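Local coordinates for uncharacterized protein (Bacillus subtilis, PDB 5DQV), which is a metal-dependent nucleotide pyrophosphohydrolase of the HD-domain family, probably hydrolysing nucleoside triphosphates with the help of a bound metal ion, at residues A[75-79]-A[80-84]. Residues are numbered along the deposited sequence; the frame is centred on the assembly and turned at random.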
loop_
_atom_site.group_PDB
_atom_site.type_symbol
_atom_site.label_atom_id
_atom_site.label_comp_id
_atom_site.label_asym_id
_atom_site.label_seq_id
_atom_site.Cartn_x
_atom_site.Cartn_y
_atom_site.Cartn_z
ATOM N N ILE A 75 19.144 -6.797 -14.287
ATOM C CA ILE A 75 18.034 -7.306 -15.074
ATOM C C ILE A 75 17.756 -6.511 -16.317
ATOM O O ILE A 75 17.472 -7.092 -17.370
ATOM C CB ILE A 75 16.772 -7.409 -14.183
ATOM C CG1 ILE A 75 16.997 -8.531 -13.123
ATOM C CG2 ILE A 75 15.521 -7.622 -15.040
ATOM C CD1 ILE A 75 15.896 -8.659 -12.048
ATOM N N ARG A 76 17.831 -5.180 -16.217
ATOM C CA ARG A 76 17.494 -4.298 -17.309
ATOM C C ARG A 76 18.233 -4.691 -18.598
ATOM O O ARG A 76 19.409 -5.054 -18.543
ATOM C CB ARG A 76 17.817 -2.838 -16.883
ATOM C CG ARG A 76 17.358 -1.753 -17.860
ATOM C CD ARG A 76 17.702 -0.336 -17.372
ATOM N NE ARG A 76 17.734 0.568 -18.526
ATOM C CZ ARG A 76 18.487 1.672 -18.640
ATOM N NH1 ARG A 76 19.284 2.051 -17.681
ATOM N NH2 ARG A 76 18.451 2.406 -19.754
ATOM N N LEU A 77 17.526 -4.666 -19.737
ATOM C CA LEU A 77 18.110 -4.989 -21.058
ATOM C C LEU A 77 18.353 -3.736 -21.874
ATOM O O LEU A 77 17.708 -2.722 -21.628
ATOM C CB LEU A 77 17.129 -5.853 -21.857
ATOM C CG LEU A 77 16.860 -7.225 -21.219
ATOM C CD1 LEU A 77 16.009 -8.125 -22.096
ATOM C CD2 LEU A 77 18.221 -7.859 -20.800
ATOM N N SER A 78 19.313 -3.818 -22.790
ATOM C CA SER A 78 19.494 -2.803 -23.793
ATOM C C SER A 78 18.453 -3.030 -24.862
ATOM O O SER A 78 17.856 -4.135 -25.003
ATOM C CB SER A 78 20.882 -2.893 -24.397
ATOM O OG SER A 78 20.976 -4.032 -25.209
ATOM N N VAL A 79 18.254 -2.013 -25.668
ATOM C CA VAL A 79 17.292 -2.102 -26.746
ATOM C C VAL A 79 17.722 -3.168 -27.744
ATOM O O VAL A 79 16.886 -3.976 -28.229
ATOM C CB VAL A 79 17.088 -0.731 -27.437
ATOM C CG1 VAL A 79 16.315 -0.873 -28.767
ATOM C CG2 VAL A 79 16.389 0.243 -26.465
ATOM N N SER A 80 19.019 -3.227 -28.042
ATOM C CA SER A 80 19.506 -4.274 -28.974
ATOM C C SER A 80 19.251 -5.679 -28.443
ATOM O O SER A 80 18.946 -6.588 -29.218
ATOM C CB SER A 80 20.964 -4.058 -29.423
ATOM O OG SER A 80 21.889 -4.477 -28.458
ATOM N N GLU A 81 19.319 -5.878 -27.135
ATOM C CA GLU A 81 19.071 -7.207 -26.579
ATOM C C GLU A 81 17.628 -7.604 -26.778
ATOM O O GLU A 81 17.352 -8.750 -27.104
ATOM C CB GLU A 81 19.451 -7.257 -25.070
ATOM C CG GLU A 81 20.969 -7.441 -24.867
ATOM C CD GLU A 81 21.493 -7.018 -23.487
ATOM O OE1 GLU A 81 20.786 -6.376 -22.698
ATOM O OE2 GLU A 81 22.661 -7.257 -23.241
ATOM N N VAL A 82 16.703 -6.657 -26.562
ATOM C CA VAL A 82 15.292 -6.912 -26.786
ATOM C C VAL A 82 15.018 -7.213 -28.261
ATOM O O VAL A 82 14.379 -8.183 -28.574
ATOM C CB VAL A 82 14.434 -5.727 -26.308
ATOM C CG1 VAL A 82 13.002 -5.949 -26.659
ATOM C CG2 VAL A 82 14.592 -5.533 -24.763
ATOM N N TYR A 83 15.505 -6.352 -29.140
ATOM C CA TYR A 83 15.377 -6.520 -30.576
ATOM C C TYR A 83 15.868 -7.923 -31.048
ATOM O O TYR A 83 15.145 -8.641 -31.727
ATOM C CB TYR A 83 16.135 -5.403 -31.326
ATOM C CG TYR A 83 16.075 -5.581 -32.830
ATOM C CD1 TYR A 83 15.002 -5.086 -33.570
ATOM C CD2 TYR A 83 17.071 -6.289 -33.514
ATOM C CE1 TYR A 83 14.950 -5.239 -34.944
ATOM C CE2 TYR A 83 17.006 -6.474 -34.898
ATOM C CZ TYR A 83 15.933 -5.942 -35.586
ATOM O OH TYR A 83 15.851 -6.114 -36.918
ATOM N N ASN A 84 17.075 -8.300 -30.624
ATOM C CA ASN A 84 17.713 -9.555 -31.065
ATOM C C ASN A 84 16.937 -10.787 -30.639
ATOM O O ASN A 84 16.825 -11.763 -31.412
ATOM C CB ASN A 84 19.158 -9.610 -30.579
ATOM C CG ASN A 84 20.083 -8.621 -31.313
ATOM O OD1 ASN A 84 19.724 -8.091 -32.345
ATOM N ND2 ASN A 84 21.319 -8.444 -30.799
HETATM O O HOH W 1 23.838 -4.159 -25.780
#
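Ser78 and Glu81 exchange side-chain-to-backbone hydrogen bonds across the start of helix 79-88, a textbook capping box with Ser78 as the N-cap. In one direction Ser78 OG accepts from Glu81 N at 3.1 Å, and the same amide makes a weak bond to Ser78 O. The hydroxyl reaches this first-turn amide because chi1 of 71° places it between the backbone N and the carbonyl carbon of its own residue. In the other, Glu81 OE1 accepts a hydrogen bond from Ser78 N at 3.0 Å along a nearly straight line (168° at the hydrogen), the amide approaching from above the carboxylate plane. For this the glutamate turns back beside its own backbone N (chi1 -81°) and then runs extended, its CG passing 3.4 Å from Ser78 OG. A carboxylate so close to the helix start would probably also interact favourably with the positive end of the helix dipole. Water adds to the cap: one molecule lies 2.9 Å from Ser78 OG and bonds weakly to Ser80 OG. Without the Ser78 hydroxyl, as with an alanine here, the amide of Glu81 would probably be left with the weak bond to the carbonyl of this residue, and the water would lose the nearer of these two hydroxyls.

Regular helical bonding takes over at once, with Val82 N donating to Ser78 O and Tyr83 N to Val79 O.

Apolar contact is modest. Leu77 CB lies 3.9 Å from Val82 CG2, the two side chains crossing at about a right angle. Leu77 CD2 also lies against Glu81 OE1, a van der Waals touch beside the polar cap.

Within the HD domain, the cap joins the loop after helix 54-63 to helix 79-88 at the surface: Leu77 reaches Trp19 of helix 8-24, and Val79 and Val82 pack on Ile100 of helix 93-106.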